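Local atomic coordinates of putative uncharacterized protein (Enterobacter cloacae, PDB entry 4HFK), a protein that probably acts as the immunity protein of a type VI secretion system, neutralising a partner amidase effector. Residues 19-24 / 42-47; 64-69 / 84-89. All coordinates share one frame; numbering follows the deposited sequence.

How the contacts relate
Both contacts belong to one all-helical fold. Helix 11-27 forms one side of contact 1 and, through V19 and C23, also packs on I86 of contact 2. Contact 1 joins it to helix 31-47, whereas contact 2 joins helix 52-66 to the end of helix 79-87, with centres about 15 Å apart. The two meet where 19-24 packs on 84-89: V19 CG1 lies 3.6 Å from A87 CA, and C23 SG lies 3.8 Å from I86 CG2. A probable hydrogen bond of 3.2 Å from Q20 NE2 to T84 OG1 adds a polar link. Both touch the second subunit, and contact 1 also borders the chain of another protein, presumably the amidase effector.

Contact 1 of 2, residues 19-24 / 42-47; sequences VQNRCI and AAWLEA
The first side-chain torsions of N21 and W44 (chi1 -74° and -62°) turn each CG away from the residue's own carbonyl carbon, and from these positions the two side chains reach toward each other between neighbouring helices. The helices, 11-27 and 31-47, form an antiparallel helical hairpin within this all-helical fold. Their backbones stay well apart here, with 9.0 Å between N21 CA and W44 CA, and the indole of W44 and the amide of N21 span this separation. The side chains cross at about a right angle. N21 OD1 comes to the edge of the indole, in the ring plane, beside the pyrrole nitrogen, while the amide plane is turned 62° from that of the ring. W44 NE1 donates a hydrogen bond to N21 OD1 at 2.8 Å, but a weak one, because the N-H points well aside from the oxygen. The bend goes with the oxygen's displacement along the edge toward W44 CD1, which lies 3.1 Å from N21 OD1. Asparagine suits this buried place because its carbonyl offers the indole an acceptor while its other arm can donate: N21 ND2 makes a weak bond of 3.1 Å to Q20 OE1. A short polar chain thus runs from W44 through N21 to Q20, and Q20 continues it by bonding its counterpart Q20 of the second subunit. The apolar remainder of W44 fits among I6, I14 and W18, meets F9 edge-to-face and touches L81 of the second subunit. R22 and E46 instead hydrogen-bond to the chain of another protein. The polar join is confined to one corner of the indole: beyond W44 NE1, the fused carbon CE2 is already 4.2 Å from N21 OD1.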
ATOM      1  N   VAL B  19       4.636   7.488   2.986  1.00  5.61           N
ATOM      2  CA  VAL B  19       3.745   7.547   4.148  1.00  7.19           C
ATOM      3  C   VAL B  19       2.987   6.231   4.313  1.00  8.02           C
ATOM      4  O   VAL B  19       2.877   5.700   5.428  1.00  8.23           O
ATOM      5  CB  VAL B  19       2.725   8.707   4.045  1.00  6.34           C
ATOM      6  CG1 VAL B  19       1.672   8.600   5.161  1.00  8.89           C
ATOM      7  CG2 VAL B  19       3.436  10.061   4.112  1.00  5.97           C
ATOM      8  N   GLN B  20       2.468   5.705   3.203  1.00  6.86           N
ATOM      9  CA  GLN B  20       1.689   4.466   3.249  1.00  9.43           C
ATOM     10  C   GLN B  20       2.547   3.284   3.705  1.00  9.05           C
ATOM     11  O   GLN B  20       2.148   2.516   4.585  1.00  7.91           O
ATOM     12  CB  GLN B  20       1.063   4.161   1.881  1.00 10.87           C
ATOM     13  CG  GLN B  20      -0.171   3.246   1.963  1.00 12.94           C
ATOM     14  CD  GLN B  20       0.034   1.896   1.293  1.00 13.79           C
ATOM     15  OE1 GLN B  20       1.152   1.534   0.936  1.00 14.80           O
ATOM     16  NE2 GLN B  20      -1.055   1.147   1.113  1.00 14.32           N
ATOM     17  N   ASN B  21       3.723   3.139   3.102  1.00  7.87           N
ATOM     18  CA  ASN B  21       4.604   2.019   3.425  1.00 10.09           C
ATOM     19  C   ASN B  21       5.044   2.086   4.881  1.00 10.02           C
ATOM     20  O   ASN B  21       5.098   1.075   5.581  1.00 13.70           O
ATOM     21  CB  ASN B  21       5.835   2.011   2.522  1.00  7.85           C
ATOM     22  CG  ASN B  21       5.530   1.560   1.108  1.00 10.79           C
ATOM     23  OD1 ASN B  21       6.451   1.393   0.303  1.00 12.26           O
ATOM     24  ND2 ASN B  21       4.242   1.375   0.786  1.00  7.89           N
ATOM     25  N   ARG B  22       5.353   3.289   5.340  1.00  9.35           N
ATOM     26  CA  ARG B  22       5.714   3.487   6.734  1.00  9.58           C
ATOM     27  C   ARG B  22       4.542   3.180   7.686  1.00 13.41           C
ATOM     28  O   ARG B  22       4.740   2.612   8.769  1.00 10.10           O
ATOM     29  CB  ARG B  22       6.225   4.907   6.944  1.00 11.31           C
ATOM     30  CG  ARG B  22       6.577   5.195   8.369  1.00 15.31           C
ATOM     31  CD  ARG B  22       7.866   5.984   8.454  1.00 20.11           C
ATOM     32  NE  ARG B  22       8.205   6.264   9.845  1.00 19.34           N
ATOM     33  CZ  ARG B  22       9.147   5.617  10.523  1.00 16.24           C
ATOM     34  NH1 ARG B  22       9.861   4.666   9.930  1.00 12.24           N
ATOM     35  NH2 ARG B  22       9.383   5.939  11.784  1.00 18.77           N
ATOM     36  N   CYS B  23       3.324   3.547   7.294  1.00  9.65           N
ATOM     37  CA  CYS B  23       2.155   3.177   8.095  1.00 11.34           C
ATOM     38  C   CYS B  23       2.023   1.663   8.211  1.00  9.70           C
ATOM     39  O   CYS B  23       1.775   1.138   9.298  1.00 11.62           O
ATOM     40  CB  CYS B  23       0.866   3.724   7.488  1.00 12.96           C
ATOM     41  SG  CYS B  23       0.582   5.447   7.767  1.00 18.18           S
ATOM     42  N   ILE B  24       2.168   0.970   7.086  1.00  9.27           N
ATOM     43  CA  ILE B  24       2.109  -0.493   7.073  1.00  9.76           C
ATOM     44  C   ILE B  24       3.118  -1.071   8.057  1.00 12.53           C
ATOM     45  O   ILE B  24       2.807  -2.008   8.790  1.00 11.31           O
ATOM     46  CB  ILE B  24       2.355  -1.048   5.661  1.00 11.90           C
ATOM     47  CG1 ILE B  24       1.170  -0.685   4.755  1.00 10.83           C
ATOM     48  CG2 ILE B  24       2.526  -2.562   5.698  1.00  9.49           C
ATOM     49  CD1 ILE B  24       1.393  -0.968   3.284  1.00  9.27           C
ATOM     50  N   ALA B  42      12.146   3.372   2.565  1.00  6.43           N
ATOM     51  CA  ALA B  42      13.430   4.053   2.360  1.00  9.39           C
ATOM     52  C   ALA B  42      13.764   4.216   0.873  1.00  5.80           C
ATOM     53  O   ALA B  42      14.571   5.073   0.508  1.00  7.76           O
ATOM     54  CB  ALA B  42      14.578   3.343   3.115  1.00  5.97           C
ATOM     55  N   ALA B  43      13.156   3.397   0.017  1.00  7.19           N
ATOM     56  CA  ALA B  43      13.359   3.553  -1.425  1.00  8.37           C
ATOM     57  C   ALA B  43      12.596   4.772  -1.933  1.00  7.78           C
ATOM     58  O   ALA B  43      13.097   5.518  -2.778  1.00  6.37           O
ATOM     59  CB  ALA B  43      12.926   2.311  -2.180  1.00  6.07           C
ATOM     60  N   TRP B  44      11.368   4.955  -1.444  1.00  8.20           N
ATOM     61  CA  TRP B  44      10.603   6.155  -1.772  1.00  6.55           C
ATOM     62  C   TRP B  44      11.314   7.386  -1.210  1.00  6.96           C
ATOM     63  O   TRP B  44      11.311   8.457  -1.830  1.00  7.71           O
ATOM     64  CB  TRP B  44       9.178   6.078  -1.208  1.00  5.44           C
ATOM     65  CG  TRP B  44       8.344   4.937  -1.759  1.00  9.83           C
ATOM     66  CD1 TRP B  44       7.875   3.845  -1.067  1.00  7.94           C
ATOM     67  CD2 TRP B  44       7.883   4.785  -3.109  1.00  8.35           C
ATOM     68  NE1 TRP B  44       7.152   3.036  -1.908  1.00  7.07           N
ATOM     69  CE2 TRP B  44       7.143   3.585  -3.166  1.00  7.21           C
ATOM     70  CE3 TRP B  44       8.017   5.551  -4.273  1.00  7.69           C
ATOM     71  CZ2 TRP B  44       6.537   3.128  -4.353  1.00  8.27           C
ATOM     72  CZ3 TRP B  44       7.423   5.096  -5.454  1.00  9.10           C
ATOM     73  CH2 TRP B  44       6.690   3.894  -5.482  1.00  9.43           C
ATOM     74  N   LEU B  45      11.903   7.245  -0.025  1.00  6.51           N
ATOM     75  CA  LEU B  45      12.636   8.357   0.584  1.00  7.65           C
ATOM     76  C   LEU B  45      13.750   8.834  -0.334  1.00  6.70           C
ATOM     77  O   LEU B  45      13.886  10.031  -0.588  1.00  7.15           O
ATOM     78  CB  LEU B  45      13.235   7.958   1.945  1.00  9.30           C
ATOM     79  CG  LEU B  45      14.116   9.040   2.594  1.00  8.46           C
ATOM     80  CD1 LEU B  45      13.260  10.171   3.164  1.00 10.26           C
ATOM     81  CD2 LEU B  45      15.023   8.464   3.696  1.00 10.30           C
ATOM     82  N   GLU B  46      14.561   7.900  -0.818  1.00  7.01           N
ATOM     83  CA  GLU B  46      15.672   8.251  -1.712  1.00  8.40           C
ATOM     84  C   GLU B  46      15.161   8.963  -2.967  1.00 11.60           C
ATOM     85  O   GLU B  46      15.779   9.912  -3.457  1.00  8.30           O
ATOM     86  CB  GLU B  46      16.450   6.988  -2.114  1.00  7.48           C
ATOM     87  CG  GLU B  46      17.488   7.218  -3.211  1.00  8.94           C
ATOM     88  CD  GLU B  46      18.769   7.878  -2.708  1.00  9.86           C
ATOM     89  OE1 GLU B  46      19.045   7.820  -1.490  1.00 14.19           O
ATOM     90  OE2 GLU B  46      19.518   8.441  -3.534  1.00 11.49           O
ATOM     91  N   ALA B  47      14.028   8.495  -3.483  1.00  7.45           N
ATOM     92  CA  ALA B  47      13.470   9.027  -4.731  1.00 11.06           C
ATOM     93  C   ALA B  47      12.887  10.426  -4.539  1.00 10.27           C
ATOM     94  O   ALA B  47      12.906  11.249  -5.454  1.00  9.73           O
ATOM     95  CB  ALA B  47      12.405   8.090  -5.276  1.00  8.92           C
TER

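Contact 2 of 2, residues 64-69 / 84-89; sequences SLLKQK and TLIANS
I86 O is gripped twice by S89, whose backbone N lies 3.1 Å and whose hydroxyl OG lies 2.9 Å from that oxygen, in a turn that finishes helix 79-87. The C-terminal ends of helices 52-66 and 79-87 meet here, within the all-helical fold. Serine suits the turn because its OG, set between the backbone N and the carbonyl carbon (chi1 71°), donates a hydrogen bond to I86 O and accepts one from I92 N. L65 CD1 rests 3.4 Å from S89 OG, an apolar methyl against the hydroxyl.

The rest of the contact is apolar. The single CG1-CD1 arm of I86 runs past L65 CB, 3.7 Å from CG1, to L66 CD2, 3.6 Å from CD1, the L66 and I86 side chains crossing at about a right angle. The other branch, I86 CG2, comes within 4.1 Å of L65 CD1. K82, farther back on helix 79-87, hydrogen-bonds to L66 O and Q68 O, tying the two chain parts together beside this packing. N88, first to leave helical geometry, folds back on the helix: its ND2 (2.9 Å) and backbone N (3.1 Å) reach T84 O from opposite faces of the carbonyl plane.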
ATOM      1  N   SER B  64      -0.300   9.878  15.104  1.00 12.35           N
ATOM      2  CA  SER B  64      -1.544  10.458  15.583  1.00 11.46           C
ATOM      3  C   SER B  64      -2.770   9.927  14.831  1.00 15.93           C
ATOM      4  O   SER B  64      -3.781   9.585  15.447  1.00 16.64           O
ATOM      5  CB  SER B  64      -1.484  11.984  15.483  1.00 15.97           C
ATOM      6  OG  SER B  64      -2.693  12.563  15.953  1.00 28.13           O
ATOM      7  N   LEU B  65      -2.688   9.863  13.503  1.00 10.55           N
ATOM      8  CA  LEU B  65      -3.831   9.415  12.704  1.00 14.17           C
ATOM      9  C   LEU B  65      -4.105   7.911  12.842  1.00 13.12           C
ATOM     10  O   LEU B  65      -5.259   7.480  12.779  1.00 12.30           O
ATOM     11  CB  LEU B  65      -3.661   9.805  11.229  1.00 10.46           C
ATOM     12  CG  LEU B  65      -3.851  11.288  10.886  1.00 17.80           C
ATOM     13  CD1 LEU B  65      -3.722  11.529   9.385  1.00 14.79           C
ATOM     14  CD2 LEU B  65      -5.194  11.791  11.370  1.00 21.58           C
ATOM     15  N   LEU B  66      -3.047   7.122  13.040  1.00 12.26           N
ATOM     16  CA  LEU B  66      -3.186   5.672  13.214  1.00 13.10           C
ATOM     17  C   LEU B  66      -4.100   5.318  14.390  1.00 15.41           C
ATOM     18  O   LEU B  66      -4.702   4.241  14.413  1.00 15.12           O
ATOM     19  CB  LEU B  66      -1.819   4.993  13.379  1.00 14.02           C
ATOM     20  CG  LEU B  66      -1.070   4.630  12.092  1.00 12.49           C
ATOM     21  CD1 LEU B  66       0.282   4.010  12.403  1.00 11.97           C
ATOM     22  CD2 LEU B  66      -1.889   3.678  11.224  1.00 10.95           C
ATOM     23  N   LYS B  67      -4.222   6.236  15.346  1.00 13.95           N
ATOM     24  CA  LYS B  67      -5.080   6.014  16.508  1.00 18.70           C
ATOM     25  C   LYS B  67      -6.573   6.005  16.155  1.00 21.26           C
ATOM     26  O   LYS B  67      -7.394   5.476  16.908  1.00 22.39           O
ATOM     27  CB  LYS B  67      -4.795   7.068  17.582  1.00 15.79           C
ATOM     28  CG  LYS B  67      -3.381   6.982  18.153  1.00 20.25           C
ATOM     29  CD  LYS B  67      -3.097   8.144  19.095  1.00 27.67           C
ATOM     30  CE  LYS B  67      -1.718   7.992  19.741  1.00 29.98           C
ATOM     31  NZ  LYS B  67      -1.406   9.128  20.663  1.00 45.45           N
ATOM     32  N   GLN B  68      -6.926   6.608  15.025  1.00 18.69           N
ATOM     33  CA  GLN B  68      -8.318   6.610  14.584  1.00 24.45           C
ATOM     34  C   GLN B  68      -8.763   5.174  14.326  1.00 25.96           C
ATOM     35  O   GLN B  68      -8.021   4.384  13.729  1.00 21.94           O
ATOM     36  CB  GLN B  68      -8.475   7.436  13.310  1.00 27.98           C
ATOM     37  CG  GLN B  68      -8.516   8.935  13.531  1.00 32.93           C
ATOM     38  CD  GLN B  68      -9.662   9.574  12.774  1.00 41.34           C
ATOM     39  OE1 GLN B  68      -9.881   9.280  11.599  1.00 43.12           O
ATOM     40  NE2 GLN B  68     -10.420  10.430  13.451  1.00 49.77           N
ATOM     41  N   LYS B  69      -9.959   4.827  14.790  1.00 22.45           N
ATOM     42  CA  LYS B  69     -10.487   3.482  14.584  1.00 26.46           C
ATOM     43  C   LYS B  69     -11.483   3.474  13.433  1.00 22.95           C
ATOM     44  O   LYS B  69     -12.410   4.287  13.398  1.00 25.98           O
ATOM     45  CB  LYS B  69     -11.158   2.961  15.858  1.00 31.43           C
ATOM     46  CG  LYS B  69     -10.199   2.752  17.026  1.00 36.70           C
ATOM     47  CD  LYS B  69     -10.752   1.735  18.017  1.00 49.67           C
ATOM     48  N   THR B  84      -3.706   3.938   3.519  1.00  8.89           N
ATOM     49  CA  THR B  84      -3.882   4.739   2.312  1.00  7.51           C
ATOM     50  C   THR B  84      -4.641   6.022   2.629  1.00  8.53           C
ATOM     51  O   THR B  84      -4.309   7.093   2.104  1.00 10.83           O
ATOM     52  CB  THR B  84      -4.580   3.942   1.188  1.00  6.88           C
ATOM     53  OG1 THR B  84      -3.681   2.933   0.711  1.00  8.04           O
ATOM     54  CG2 THR B  84      -4.941   4.856   0.016  1.00  6.81           C
ATOM     55  N   LEU B  85      -5.645   5.930   3.500  1.00  6.31           N
ATOM     56  CA  LEU B  85      -6.408   7.124   3.877  1.00  7.02           C
ATOM     57  C   LEU B  85      -5.476   8.152   4.496  1.00  9.73           C
ATOM     58  O   LEU B  85      -5.565   9.348   4.199  1.00  8.18           O
ATOM     59  CB  LEU B  85      -7.540   6.777   4.848  1.00  7.35           C
ATOM     60  CG  LEU B  85      -8.583   5.797   4.302  1.00  9.04           C
ATOM     61  CD1 LEU B  85      -9.751   5.667   5.260  1.00  9.24           C
ATOM     62  CD2 LEU B  85      -9.085   6.228   2.922  1.00  6.97           C
ATOM     63  N   ILE B  86      -4.567   7.677   5.343  1.00  7.45           N
ATOM     64  CA  ILE B  86      -3.609   8.552   6.007  1.00  8.33           C
ATOM     65  C   ILE B  86      -2.667   9.211   4.999  1.00  8.38           C
ATOM     66  O   ILE B  86      -2.418  10.418   5.076  1.00  9.43           O
ATOM     67  CB  ILE B  86      -2.803   7.780   7.091  1.00  8.43           C
ATOM     68  CG1 ILE B  86      -3.705   7.499   8.298  1.00 10.71           C
ATOM     69  CG2 ILE B  86      -1.574   8.571   7.525  1.00  5.92           C
ATOM     70  CD1 ILE B  86      -3.092   6.563   9.363  1.00 10.46           C
ATOM     71  N   ALA B  87      -2.151   8.426   4.054  1.00  7.69           N
ATOM     72  CA  ALA B  87      -1.240   8.949   3.030  1.00  8.38           C
ATOM     73  C   ALA B  87      -1.875  10.084   2.224  1.00  7.46           C
ATOM     74  O   ALA B  87      -1.191  11.007   1.766  1.00  9.23           O
ATOM     75  CB  ALA B  87      -0.794   7.829   2.104  1.00  7.12           C
ATOM     76  N   ASN B  88      -3.188  10.004   2.052  1.00  7.84           N
ATOM     77  CA  ASN B  88      -3.923  10.973   1.247  1.00  9.65           C
ATOM     78  C   ASN B  88      -4.741  11.963   2.066  1.00 11.34           C
ATOM     79  O   ASN B  88      -5.653  12.612   1.535  1.00 10.17           O
ATOM     80  CB  ASN B  88      -4.833  10.234   0.264  1.00  7.01           C
ATOM     81  CG  ASN B  88      -4.040   9.502  -0.793  1.00 13.36           C
ATOM     82  OD1 ASN B  88      -3.653  10.092  -1.802  1.00 15.22           O
ATOM     83  ND2 ASN B  88      -3.753   8.219  -0.550  1.00  9.37           N
ATOM     84  N   SER B  89      -4.415  12.092   3.350  1.00  7.51           N
ATOM     85  CA  SER B  89      -5.183  12.961   4.233  1.00  8.95           C
ATOM     86  C   SER B  89      -4.751  14.421   4.129  1.00 11.60           C
ATOM     87  O   SER B  89      -3.622  14.720   3.713  1.00  8.28           O
ATOM     88  CB  SER B  89      -5.048  12.501   5.688  1.00  9.72           C
ATOM     89  OG  SER B  89      -3.743  12.774   6.175  1.00 10.34           O
TER